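Local coordinates for enoyl-CoA hydratase/isomerase family protein (Ruegeria pomeroyi, PDB 3L3S) that belongs to the crotonase superfamily, assembles as a dimer of trimers and probably acts as a hydro-lyase on acyl-CoA substrates, at residues 236-239 and 240-244; 208-211 and 212-216; 216-219 and 220-224; 37-40 and 41-45; 164-167 and 168-172. One frame throughout, in Å; residues are numbered along the deposited sequence.

All five contacts are local meetings of residues three or four apart, along a helix or at one of its ends. Contacts 2 and 3 share helix 210-223 and meet at Gly216; contact 1 sits on helix 228-244, which follows it in the chain and packs against it through Val238 and His242. These three face the second subunit, while contact 5, on helix 161-170, faces the third, its centre about 37 Å from that of contact 2. Contact 4 touches no other chain. Contacts 1, 3 and 5 are largely buried, and contacts 2 and 4 partly. Selenium and aromatic rings dominate contact 1, arginines the outer sides of contacts 2, 3 and 4, and a threonine hydroxyl contact 5.

Contact 1: 236-239 and 240-244; sequences TPVM and VEHFM
Val240 N bonds to Thr236 O at 3.2 Å and Glu241 N to Pro237 O at 3.1 Å, keeping the helix regular past the kink at Pro237, while the turn closed by His242 N on Val238 O is more bent, 138° at the hydrogen. The side chain of His242 lies back over the preceding turn, while Phe243 points outward, one edge of its ring near Met239. The imidazole of His242 rests one face on Val238 O, which sits 3.1 Å above the plane over the ring centre, so this carbonyl oxygen meets the pi surface and not a ring N-H. Val238 CG1 adds a methyl 3.7 Å from His242 CE1. Met239, a selenomethionine, has CG anti to its backbone N (chi1 -174°) and bends at chi2, so that its chain runs beside Phe243 and CE touches Phe243 CE2 at 3.7 Å. Its SE lies at the edge of the His242 ring, 5.2 Å from the centroid, and obliquely to the Phe243 ring in a Met-aromatic contact. Phe243 meets Phe90 of the second subunit edge-to-face. His242 NE2, hydrogen-bonded to Thr149 OG1 of that subunit, serves the trimer interface, while the ring face is spent on the helix backbone.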
loop_
_atom_site.group_PDB
_atom_site.type_symbol
_atom_site.label_atom_id
_atom_site.label_comp_id
_atom_site.label_asym_id
_atom_site.label_seq_id
_atom_site.Cartn_x
_atom_site.Cartn_y
_atom_site.Cartn_z
ATOM N N THR B 236 -15.361 3.013 15.748
ATOM C CA THR B 236 -15.662 3.801 16.953
ATOM C C THR B 236 -16.406 3.074 18.086
ATOM O O THR B 236 -15.953 3.164 19.232
ATOM C CB THR B 236 -16.270 5.201 16.612
ATOM O OG1 THR B 236 -15.393 5.881 15.713
ATOM C CG2 THR B 236 -16.464 6.047 17.854
ATOM N N PRO B 237 -17.526 2.347 17.800
ATOM C CA PRO B 237 -18.203 1.655 18.910
ATOM C C PRO B 237 -17.336 0.514 19.454
ATOM O O PRO B 237 -17.383 0.200 20.650
ATOM C CB PRO B 237 -19.476 1.116 18.259
ATOM C CG PRO B 237 -19.750 2.094 17.209
ATOM C CD PRO B 237 -18.390 2.289 16.604
ATOM N N VAL B 238 -16.477 -0.029 18.586
ATOM C CA VAL B 238 -15.560 -1.104 18.967
ATOM C C VAL B 238 -14.506 -0.554 19.942
ATOM O O VAL B 238 -14.111 -1.254 20.882
ATOM C CB VAL B 238 -14.925 -1.780 17.717
ATOM C CG1 VAL B 238 -13.898 -2.821 18.103
ATOM C CG2 VAL B 238 -15.999 -2.447 16.877
HETATM N N MSE B 239 -14.150 0.727 19.773
HETATM C CA MSE B 239 -13.173 1.413 20.634
HETATM C C MSE B 239 -13.771 1.688 22.018
HETATM O O MSE B 239 -13.075 1.590 23.028
HETATM C CB MSE B 239 -12.695 2.714 19.985
HETATM C CG MSE B 239 -11.574 3.437 20.718
HETATM SE SE MSE B 239 -9.912 2.411 20.913
HETATM C CE MSE B 239 -8.763 3.902 21.446
ATOM N N VAL B 240 -15.069 2.004 22.044
ATOM C CA VAL B 240 -15.826 2.265 23.281
ATOM C C VAL B 240 -15.860 0.976 24.109
ATOM O O VAL B 240 -15.509 0.986 25.275
ATOM C CB VAL B 240 -17.271 2.754 22.952
ATOM C CG1 VAL B 240 -18.171 2.793 24.193
ATOM C CG2 VAL B 240 -17.212 4.119 22.301
ATOM N N GLU B 241 -16.163 -0.137 23.440
ATOM C CA GLU B 241 -16.229 -1.466 24.043
ATOM C C GLU B 241 -14.903 -1.884 24.714
ATOM O O GLU B 241 -14.935 -2.531 25.755
ATOM C CB GLU B 241 -16.649 -2.476 22.971
ATOM C CG GLU B 241 -16.840 -3.913 23.438
ATOM C CD GLU B 241 -16.281 -4.913 22.436
ATOM O OE1 GLU B 241 -17.079 -5.438 21.621
ATOM O OE2 GLU B 241 -15.042 -5.153 22.456
ATOM N N HIS B 242 -13.764 -1.461 24.151
ATOM C CA HIS B 242 -12.426 -1.774 24.694
ATOM C C HIS B 242 -12.216 -1.068 26.025
ATOM O O HIS B 242 -11.567 -1.597 26.931
ATOM C CB HIS B 242 -11.299 -1.305 23.757
ATOM C CG HIS B 242 -11.270 -1.984 22.425
ATOM N ND1 HIS B 242 -11.857 -3.210 22.187
ATOM C CD2 HIS B 242 -10.727 -1.594 21.249
ATOM C CE1 HIS B 242 -11.675 -3.543 20.921
ATOM N NE2 HIS B 242 -10.993 -2.579 20.331
ATOM N N PHE B 243 -12.728 0.161 26.101
ATOM C CA PHE B 243 -12.622 0.975 27.303
ATOM C C PHE B 243 -13.664 0.605 28.360
ATOM O O PHE B 243 -13.568 1.037 29.506
ATOM C CB PHE B 243 -12.654 2.467 26.945
ATOM C CG PHE B 243 -11.303 3.030 26.585
ATOM C CD1 PHE B 243 -10.615 3.865 27.485
ATOM C CD2 PHE B 243 -10.679 2.686 25.362
ATOM C CE1 PHE B 243 -9.303 4.355 27.180
ATOM C CE2 PHE B 243 -9.380 3.159 25.038
ATOM C CZ PHE B 243 -8.690 3.996 25.949
HETATM N N MSE B 244 -14.634 -0.224 27.983
HETATM C CA MSE B 244 -15.668 -0.677 28.909
HETATM C C MSE B 244 -15.408 -2.100 29.398
HETATM O O MSE B 244 -16.084 -2.588 30.310
HETATM C CB MSE B 244 -17.058 -0.552 28.265
HETATM C CG MSE B 244 -17.443 0.884 27.922
HETATM SE SE MSE B 244 -17.447 2.035 29.488
HETATM C CE MSE B 244 -15.904 3.132 29.251
#

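Contact 2: 208-211 and 212-216; sequences RNQA and PLRRG
Pro212 packs on Asn209 in the first turn of helix 210-223, one of the C-terminal helices of the crotonase fold, where the chain leaves the loop at Arg208 and Asn209. The two side chains cross at about a right angle, with the Asn209 amide nitrogen ND2 3.5 Å from Pro212 CD. That nitrogen is a donor elsewhere, to Asp245 OD1 and to Gly145 O of the second subunit, so the proline ring lies beside an amide already held in place. As a proline, Pro212 brings no N-H to the opening turn, where such a donor is not needed; its own O accepts from Gly216 N. Leu213 follows, its CD1 methyl running alongside the Gln210 side chain and touching NE2 and OE1 about equally, while Leu213 itself packs on Leu169 of the second subunit. Arg214 closes the turn twice. Its N reaches Gln210 O at 3.1 Å, nearly straight at 166°, and its extended side chain, CG anti to the carbonyl carbon (chi1 -69°), runs back along the helix, so that Gln210 CB lies over one face of the guanidinium. Arg215 N then bonds to Ala211 O at 3.2 Å, and its side chain heads toward helix 228-244. Gln210 works at both ends of its amide: NE2 donates to Arg208 O at 2.6 Å, also reaching Leu205 O, which fixes the amide's rotation and leaves the oxygen turned to the arginine. There Arg214 NH2 meets Gln210 OE1 at 3.0 Å, in the carbonyl plane and on a lone pair.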
loop_
_atom_site.group_PDB
_atom_site.type_symbol
_atom_site.label_atom_id
_atom_site.label_comp_id
_atom_site.label_asym_id
_atom_site.label_seq_id
_atom_site.Cartn_x
_atom_site.Cartn_y
_atom_site.Cartn_z
ATOM N N ARG B 208 -2.198 -11.198 27.068
ATOM C CA ARG B 208 -2.990 -9.962 27.199
ATOM C C ARG B 208 -4.481 -10.243 27.290
ATOM O O ARG B 208 -4.920 -11.378 27.089
ATOM C CB ARG B 208 -2.752 -8.976 26.034
ATOM C CG ARG B 208 -1.653 -9.347 25.090
ATOM C CD ARG B 208 -0.656 -8.250 24.831
ATOM N NE ARG B 208 -0.087 -7.687 26.046
ATOM C CZ ARG B 208 1.123 -7.140 26.132
ATOM N NH1 ARG B 208 1.921 -7.073 25.070
ATOM N NH2 ARG B 208 1.539 -6.663 27.297
ATOM N N ASN B 209 -5.245 -9.189 27.594
ATOM C CA ASN B 209 -6.707 -9.238 27.693
ATOM C C ASN B 209 -7.243 -9.600 26.303
ATOM O O ASN B 209 -7.156 -8.821 25.353
ATOM C CB ASN B 209 -7.213 -7.879 28.184
ATOM C CG ASN B 209 -8.697 -7.861 28.469
ATOM O OD1 ASN B 209 -9.327 -8.891 28.664
ATOM N ND2 ASN B 209 -9.267 -6.674 28.465
ATOM N N GLN B 210 -7.714 -10.836 26.200
ATOM C CA GLN B 210 -8.193 -11.423 24.953
ATOM C C GLN B 210 -9.378 -10.844 24.186
ATOM O O GLN B 210 -9.277 -10.679 22.969
ATOM C CB GLN B 210 -8.366 -12.936 25.133
ATOM C CG GLN B 210 -7.079 -13.681 25.532
ATOM C CD GLN B 210 -5.955 -13.529 24.515
ATOM O OE1 GLN B 210 -6.021 -14.072 23.414
ATOM N NE2 GLN B 210 -4.923 -12.782 24.880
ATOM N N ALA B 211 -10.475 -10.509 24.869
ATOM C CA ALA B 211 -11.655 -9.968 24.181
ATOM C C ALA B 211 -11.405 -8.715 23.313
ATOM O O ALA B 211 -11.896 -8.672 22.184
ATOM C CB ALA B 211 -12.847 -9.790 25.154
ATOM N N PRO B 212 -10.616 -7.713 23.800
ATOM C CA PRO B 212 -10.366 -6.533 22.961
ATOM C C PRO B 212 -9.395 -6.825 21.814
ATOM O O PRO B 212 -9.400 -6.118 20.803
ATOM C CB PRO B 212 -9.720 -5.550 23.936
ATOM C CG PRO B 212 -10.316 -5.879 25.201
ATOM C CD PRO B 212 -10.242 -7.386 25.190
ATOM N N LEU B 213 -8.563 -7.858 22.000
ATOM C CA LEU B 213 -7.559 -8.288 21.020
ATOM C C LEU B 213 -8.240 -8.876 19.790
ATOM O O LEU B 213 -7.906 -8.506 18.666
ATOM C CB LEU B 213 -6.646 -9.361 21.635
ATOM C CG LEU B 213 -5.199 -9.683 21.231
ATOM C CD1 LEU B 213 -4.904 -11.097 21.687
ATOM C CD2 LEU B 213 -4.928 -9.570 19.751
ATOM N N ARG B 214 -9.160 -9.814 20.018
ATOM C CA ARG B 214 -9.887 -10.489 18.940
ATOM C C ARG B 214 -10.848 -9.571 18.225
ATOM O O ARG B 214 -10.888 -9.555 16.994
ATOM C CB ARG B 214 -10.606 -11.721 19.462
ATOM C CG ARG B 214 -9.628 -12.790 19.850
ATOM C CD ARG B 214 -10.228 -13.818 20.751
ATOM N NE ARG B 214 -9.164 -14.483 21.489
ATOM C CZ ARG B 214 -9.347 -15.488 22.332
ATOM N NH1 ARG B 214 -10.568 -15.967 22.555
ATOM N NH2 ARG B 214 -8.300 -16.003 22.965
ATOM N N ARG B 215 -11.546 -8.748 19.007
ATOM C CA ARG B 215 -12.496 -7.772 18.482
ATOM C C ARG B 215 -11.699 -6.708 17.704
ATOM O O ARG B 215 -12.100 -6.294 16.623
ATOM C CB ARG B 215 -13.267 -7.133 19.640
ATOM C CG ARG B 215 -14.515 -6.364 19.258
ATOM C CD ARG B 215 -15.732 -7.255 19.065
ATOM N NE ARG B 215 -16.851 -6.482 18.529
ATOM C CZ ARG B 215 -17.246 -6.508 17.256
ATOM N NH1 ARG B 215 -16.621 -7.277 16.370
ATOM N NH2 ARG B 215 -18.255 -5.744 16.861
ATOM N N GLY B 216 -10.517 -6.372 18.221
ATOM C CA GLY B 216 -9.646 -5.387 17.598
ATOM C C GLY B 216 -9.030 -5.825 16.281
ATOM O O GLY B 216 -8.937 -5.030 15.342
#

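Contact 3: 216-219 and 220-224; sequences GLET and LNRHL
Glu218 has CG anti to its backbone N (chi1 -168°) and Arg222 has CG anti to its carbonyl carbon (chi1 -74°), and with both chains extended they run side by side from neighbouring turns. The carboxylate and guanidinium are stacked, their planes 17° apart, with Glu218 CG over one guanidinium face and 3.7 Å from Arg222 NH1. The salt bridge between Glu218 OE1 and Arg222 NH1 is long, 3.9 Å, and the oxygen stands well out of the guanidinium plane; the attraction is of charges alone, without an N-H aimed at the acid. Arg215 NH1 also comes near OE1 as a weak ion pair. Asn221 ND2 meets Leu217 CD2 at 3.9 Å, the two side chains crossing at a slant. Thr219 O accepts His223 N at 3.0 Å, and His223 CD2 comes within 3.3 Å of the same oxygen. Leu220 O lies over the centre of one face of the His223 ring. Leu217 also packs on Leu169 of the second subunit, and His223 O accepts from Arg157 of the second subunit. This is an i to i+4 Glu-Arg pair on the more exposed side of helix 210-223, bordering helix 228-244, on which Arg222, Thr219 and His223 all pack.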
loop_
_atom_site.group_PDB
_atom_site.type_symbol
_atom_site.label_atom_id
_atom_site.label_comp_id
_atom_site.label_asym_id
_atom_site.label_seq_id
_atom_site.Cartn_x
_atom_site.Cartn_y
_atom_site.Cartn_z
ATOM N N GLY B 216 -10.517 -6.372 18.221
ATOM C CA GLY B 216 -9.646 -5.387 17.598
ATOM C C GLY B 216 -9.030 -5.825 16.281
ATOM O O GLY B 216 -8.937 -5.030 15.342
ATOM N N LEU B 217 -8.638 -7.098 16.211
ATOM C CA LEU B 217 -8.050 -7.677 15.003
ATOM C C LEU B 217 -9.116 -7.836 13.930
ATOM O O LEU B 217 -8.874 -7.526 12.764
ATOM C CB LEU B 217 -7.439 -9.053 15.286
ATOM C CG LEU B 217 -6.034 -9.391 14.756
ATOM C CD1 LEU B 217 -5.819 -10.865 14.941
ATOM C CD2 LEU B 217 -5.784 -9.023 13.286
ATOM N N GLU B 218 -10.294 -8.302 14.342
ATOM C CA GLU B 218 -11.423 -8.519 13.442
ATOM C C GLU B 218 -11.868 -7.211 12.799
ATOM O O GLU B 218 -12.025 -7.140 11.578
ATOM C CB GLU B 218 -12.579 -9.177 14.190
ATOM C CG GLU B 218 -13.694 -9.705 13.309
ATOM C CD GLU B 218 -14.542 -10.738 14.016
ATOM O OE1 GLU B 218 -15.053 -10.442 15.122
ATOM O OE2 GLU B 218 -14.678 -11.856 13.473
ATOM N N THR B 219 -11.950 -6.164 13.617
ATOM C CA THR B 219 -12.348 -4.830 13.170
ATOM C C THR B 219 -11.315 -4.248 12.192
ATOM O O THR B 219 -11.702 -3.652 11.185
ATOM C CB THR B 219 -12.554 -3.902 14.387
ATOM O OG1 THR B 219 -13.552 -4.471 15.243
ATOM C CG2 THR B 219 -13.003 -2.522 13.976
ATOM N N LEU B 220 -10.024 -4.503 12.454
ATOM C CA LEU B 220 -8.920 -4.024 11.603
ATOM C C LEU B 220 -8.994 -4.601 10.187
ATOM O O LEU B 220 -8.878 -3.864 9.208
ATOM C CB LEU B 220 -7.554 -4.322 12.252
ATOM C CG LEU B 220 -6.204 -4.142 11.526
ATOM C CD1 LEU B 220 -5.993 -2.704 11.016
ATOM C CD2 LEU B 220 -5.075 -4.549 12.469
ATOM N N ASN B 221 -9.246 -5.907 10.104
ATOM C CA ASN B 221 -9.363 -6.624 8.838
ATOM C C ASN B 221 -10.564 -6.147 8.033
ATOM O O ASN B 221 -10.458 -5.930 6.820
ATOM C CB ASN B 221 -9.472 -8.136 9.079
ATOM C CG ASN B 221 -8.184 -8.742 9.604
ATOM O OD1 ASN B 221 -7.081 -8.297 9.256
ATOM N ND2 ASN B 221 -8.315 -9.761 10.452
ATOM N N ARG B 222 -11.684 -5.947 8.726
ATOM C CA ARG B 222 -12.920 -5.490 8.109
ATOM C C ARG B 222 -12.867 -4.064 7.563
ATOM O O ARG B 222 -13.326 -3.814 6.445
ATOM C CB ARG B 222 -14.078 -5.620 9.091
ATOM C CG ARG B 222 -14.543 -7.044 9.316
ATOM C CD ARG B 222 -15.604 -7.121 10.402
ATOM N NE ARG B 222 -16.370 -8.368 10.320
ATOM C CZ ARG B 222 -17.044 -8.921 11.328
ATOM N NH1 ARG B 222 -17.063 -8.353 12.531
ATOM N NH2 ARG B 222 -17.741 -10.026 11.119
ATOM N N HIS B 223 -12.229 -3.153 8.300
ATOM C CA HIS B 223 -12.177 -1.765 7.866
ATOM C C HIS B 223 -11.181 -1.418 6.755
ATOM O O HIS B 223 -11.300 -0.368 6.106
ATOM C CB HIS B 223 -12.151 -0.797 9.066
ATOM C CG HIS B 223 -10.814 -0.612 9.708
ATOM N ND1 HIS B 223 -9.677 -0.296 8.998
ATOM C CD2 HIS B 223 -10.445 -0.654 11.008
ATOM C CE1 HIS B 223 -8.665 -0.155 9.831
ATOM N NE2 HIS B 223 -9.104 -0.366 11.059
ATOM N N LEU B 224 -10.240 -2.333 6.509
ATOM C CA LEU B 224 -9.230 -2.166 5.464
ATOM C C LEU B 224 -9.837 -2.313 4.062
ATOM O O LEU B 224 -9.216 -1.938 3.064
ATOM C CB LEU B 224 -8.079 -3.155 5.677
ATOM C CG LEU B 224 -6.948 -2.700 6.618
ATOM C CD1 LEU B 224 -6.171 -3.898 7.116
ATOM C CD2 LEU B 224 -6.023 -1.703 5.919
#

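Contact 4: 37-40 and 41-45; sequences ALHD and ALRRA
Helix 32-45 is the crossover of the beta-alpha-beta unit that joins strands 17-22 and 53-58, and His39 and Arg43 meet on one of its sides as a cation-pi type stack. The guanidinium lies flat on the imidazole, centres 3.6 Å apart and planes at 25°. Arg43 NH2 stands 3.0 Å above the ring plane, toward the rim; though it is 3.1 Å from His39 ND1, its approach through the face rules out a hydrogen bond there. The extended Arg43 chain, CG anti to the carbonyl carbon (chi1 -75°), runs back over the preceding turn. His39 NE2 is bonded to Asp99 of helix 84-101, which helps to fix the ring's orientation; the nearby carboxylate would probably make the imidazole a better partner for the cation. Asp40 OD2 is 4.2 Å from Arg43 NH1, beyond a salt bridge, with the carboxylate nearly perpendicular to the guanidinium. Toward the sheet, Ala41 and Leu38 pack on Leu9 of strand 9-14, and Arg44 makes a salt bridge with Glu11 of that strand. Bent at chi3, Arg44 brings two donors to one carbonyl: Arg44 N bonds to Asp40 O at 3.2 Å, and Arg44 NE adds a weak bond to the same oxygen.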
loop_
_atom_site.group_PDB
_atom_site.type_symbol
_atom_site.label_atom_id
_atom_site.label_comp_id
_atom_site.label_asym_id
_atom_site.label_seq_id
_atom_site.Cartn_x
_atom_site.Cartn_y
_atom_site.Cartn_z
ATOM N N ALA B 37 -6.557 -31.108 6.947
ATOM C CA ALA B 37 -5.958 -31.214 8.282
ATOM C C ALA B 37 -5.699 -29.829 8.868
ATOM O O ALA B 37 -5.955 -29.594 10.050
ATOM C CB ALA B 37 -4.664 -32.005 8.234
ATOM N N LEU B 38 -5.239 -28.906 8.020
ATOM C CA LEU B 38 -4.961 -27.532 8.439
ATOM C C LEU B 38 -6.234 -26.771 8.732
ATOM O O LEU B 38 -6.256 -25.947 9.641
ATOM C CB LEU B 38 -4.146 -26.783 7.392
ATOM C CG LEU B 38 -2.621 -26.916 7.403
ATOM C CD1 LEU B 38 -2.073 -26.318 6.115
ATOM C CD2 LEU B 38 -2.021 -26.213 8.629
ATOM N N HIS B 39 -7.302 -27.092 8.002
ATOM C CA HIS B 39 -8.584 -26.429 8.193
ATOM C C HIS B 39 -9.305 -26.952 9.433
ATOM O O HIS B 39 -9.921 -26.175 10.157
ATOM C CB HIS B 39 -9.456 -26.559 6.944
ATOM C CG HIS B 39 -10.379 -25.400 6.712
ATOM N ND1 HIS B 39 -11.081 -25.246 5.538
ATOM C CD2 HIS B 39 -10.764 -24.376 7.514
ATOM C CE1 HIS B 39 -11.866 -24.187 5.631
ATOM N NE2 HIS B 39 -11.692 -23.641 6.820
ATOM N N ASP B 40 -9.164 -28.252 9.697
ATOM C CA ASP B 40 -9.767 -28.900 10.858
ATOM C C ASP B 40 -9.140 -28.367 12.141
ATOM O O ASP B 40 -9.838 -28.118 13.123
ATOM C CB ASP B 40 -9.573 -30.420 10.787
ATOM C CG ASP B 40 -10.849 -31.154 10.431
ATOM O OD1 ASP B 40 -10.890 -31.799 9.356
ATOM O OD2 ASP B 40 -11.814 -31.088 11.231
ATOM N N ALA B 41 -7.832 -28.124 12.078
ATOM C CA ALA B 41 -7.051 -27.602 13.199
ATOM C C ALA B 41 -7.397 -26.142 13.497
ATOM O O ALA B 41 -7.325 -25.698 14.642
ATOM C CB ALA B 41 -5.559 -27.740 12.900
ATOM N N LEU B 42 -7.791 -25.420 12.451
ATOM C CA LEU B 42 -8.165 -24.016 12.538
ATOM C C LEU B 42 -9.606 -23.836 13.037
ATOM O O LEU B 42 -9.871 -22.929 13.827
ATOM C CB LEU B 42 -7.967 -23.338 11.178
ATOM C CG LEU B 42 -8.265 -21.844 11.057
ATOM C CD1 LEU B 42 -7.273 -21.032 11.883
ATOM C CD2 LEU B 42 -8.219 -21.455 9.608
ATOM N N ARG B 43 -10.519 -24.700 12.580
ATOM C CA ARG B 43 -11.931 -24.653 12.995
ATOM C C ARG B 43 -12.053 -24.955 14.482
ATOM O O ARG B 43 -12.845 -24.324 15.186
ATOM C CB ARG B 43 -12.784 -25.647 12.207
ATOM C CG ARG B 43 -13.084 -25.228 10.780
ATOM C CD ARG B 43 -14.037 -26.209 10.121
ATOM N NE ARG B 43 -13.972 -26.159 8.660
ATOM C CZ ARG B 43 -13.371 -27.072 7.899
ATOM N NH1 ARG B 43 -12.765 -28.120 8.446
ATOM N NH2 ARG B 43 -13.394 -26.949 6.578
ATOM N N ARG B 44 -11.192 -25.858 14.955
ATOM C CA ARG B 44 -11.147 -26.259 16.356
ATOM C C ARG B 44 -10.463 -25.203 17.208
ATOM O O ARG B 44 -10.869 -24.972 18.341
ATOM C CB ARG B 44 -10.434 -27.609 16.515
ATOM C CG ARG B 44 -11.215 -28.802 15.951
ATOM C CD ARG B 44 -10.515 -30.147 16.181
ATOM N NE ARG B 44 -9.289 -30.308 15.393
ATOM C CZ ARG B 44 -8.079 -30.521 15.909
ATOM N NH1 ARG B 44 -7.901 -30.604 17.228
ATOM N NH2 ARG B 44 -7.037 -30.630 15.100
ATOM N N ALA B 45 -9.463 -24.531 16.638
ATOM C CA ALA B 45 -8.710 -23.483 17.333
ATOM C C ALA B 45 -9.538 -22.225 17.555
ATOM O O ALA B 45 -9.466 -21.608 18.621
ATOM C CB ALA B 45 -7.453 -23.142 16.567
#

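Contact 5: 164-167 and 168-172; sequences VTEM and ALTGA
Thr170 and Glu166 cross at a slant in the last turn of helix 161-170, which in this crotonase-fold subunit lies against the third subunit of the trimer and gives way at Gly171, where phi turns positive (69°). Between these side chains the only close approach is carbon to carbon, Glu166 CG to Thr170 CG2 at 4.1 Å; their polar ends go separate ways. The carboxylate of Glu166, on an extended chain, reaches Tyr174 OH through OE1 and Tyr130 OH of the third subunit through OE2, so a buried acid is satisfied from both its own chain and a neighbour. Thr170 instead turns its hydroxyl to the backbone. One residue back round the helix, Thr165 and Leu169 lie side by side and point the same way, with Thr165 CG2 3.9 Å from Leu169 CD1. Thr165 OG1 is bonded to Arg161 O, which leaves the methyl to face the leucine. The main-chain bonds carry the helix to its end: Leu169 N to Thr165 O at 3.1 Å, then Gly171 N to Met167 O at 3.0 Å. Thr170 has OG1 between its backbone N and carbonyl carbon (chi1 70°), the position from which it can reach back one turn. Glu166 O thus takes two bonds, from Thr170 N at 3.0 Å and from Thr170 OG1 at 2.8 Å, arriving from opposite faces of the carbonyl plane.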
loop_
_atom_site.group_PDB
_atom_site.type_symbol
_atom_site.label_atom_id
_atom_site.label_comp_id
_atom_site.label_asym_id
_atom_site.label_seq_id
_atom_site.Cartn_x
_atom_site.Cartn_y
_atom_site.Cartn_z
ATOM N N VAL B 164 4.355 -7.559 -6.370
ATOM C CA VAL B 164 3.597 -8.777 -6.720
ATOM C C VAL B 164 3.602 -9.042 -8.213
ATOM O O VAL B 164 3.567 -10.192 -8.638
ATOM C CB VAL B 164 2.092 -8.715 -6.375
ATOM C CG1 VAL B 164 1.616 -10.068 -5.885
ATOM C CG2 VAL B 164 1.767 -7.604 -5.439
ATOM N N THR B 165 3.574 -7.966 -8.998
ATOM C CA THR B 165 3.575 -8.079 -10.447
ATOM C C THR B 165 4.907 -8.633 -10.948
ATOM O O THR B 165 4.911 -9.445 -11.865
ATOM C CB THR B 165 3.211 -6.743 -11.131
ATOM O OG1 THR B 165 1.952 -6.288 -10.614
ATOM C CG2 THR B 165 3.053 -6.919 -12.646
ATOM N N GLU B 166 6.009 -8.277 -10.288
ATOM C CA GLU B 166 7.307 -8.784 -10.700
ATOM C C GLU B 166 7.491 -10.244 -10.299
ATOM O O GLU B 166 8.028 -11.019 -11.081
ATOM C CB GLU B 166 8.468 -7.921 -10.192
ATOM C CG GLU B 166 9.744 -8.099 -11.054
ATOM C CD GLU B 166 11.016 -7.565 -10.412
ATOM O OE1 GLU B 166 11.257 -7.828 -9.213
ATOM O OE2 GLU B 166 11.789 -6.893 -11.125
HETATM N N MSE B 167 6.966 -10.629 -9.132
HETATM C CA MSE B 167 7.074 -12.005 -8.646
HETATM C C MSE B 167 6.305 -12.961 -9.539
HETATM O O MSE B 167 6.847 -13.968 -9.997
HETATM C CB MSE B 167 6.537 -12.156 -7.220
HETATM C CG MSE B 167 7.251 -11.396 -6.155
HETATM SE SE MSE B 167 6.701 -12.056 -4.411
HETATM C CE MSE B 167 7.941 -13.548 -4.260
ATOM N N ALA B 168 5.055 -12.597 -9.814
ATOM C CA ALA B 168 4.149 -13.391 -10.632
ATOM C C ALA B 168 4.576 -13.523 -12.091
ATOM O O ALA B 168 4.511 -14.614 -12.647
ATOM C CB ALA B 168 2.755 -12.831 -10.533
ATOM N N LEU B 169 5.056 -12.430 -12.687
ATOM C CA LEU B 169 5.498 -12.435 -14.084
ATOM C C LEU B 169 6.857 -13.090 -14.355
ATOM O O LEU B 169 6.977 -13.856 -15.315
ATOM C CB LEU B 169 5.482 -11.025 -14.684
ATOM C CG LEU B 169 4.165 -10.267 -14.896
ATOM C CD1 LEU B 169 4.470 -8.984 -15.653
ATOM C CD2 LEU B 169 3.145 -11.087 -15.650
ATOM N N THR B 170 7.862 -12.814 -13.515
ATOM C CA THR B 170 9.201 -13.385 -13.712
ATOM C C THR B 170 9.441 -14.756 -13.079
ATOM O O THR B 170 10.312 -15.487 -13.535
ATOM C CB THR B 170 10.328 -12.440 -13.251
ATOM O OG1 THR B 170 10.327 -12.339 -11.826
ATOM C CG2 THR B 170 10.160 -11.069 -13.855
ATOM N N GLY B 171 8.714 -15.067 -12.003
ATOM C CA GLY B 171 8.857 -16.344 -11.309
ATOM C C GLY B 171 10.168 -16.564 -10.561
ATOM O O GLY B 171 10.498 -17.695 -10.180
ATOM N N ALA B 172 10.890 -15.471 -10.326
ATOM C CA ALA B 172 12.183 -15.488 -9.655
ATOM C C ALA B 172 12.112 -15.692 -8.149
ATOM O O ALA B 172 11.068 -15.473 -7.530
ATOM C CB ALA B 172 12.935 -14.201 -9.964
#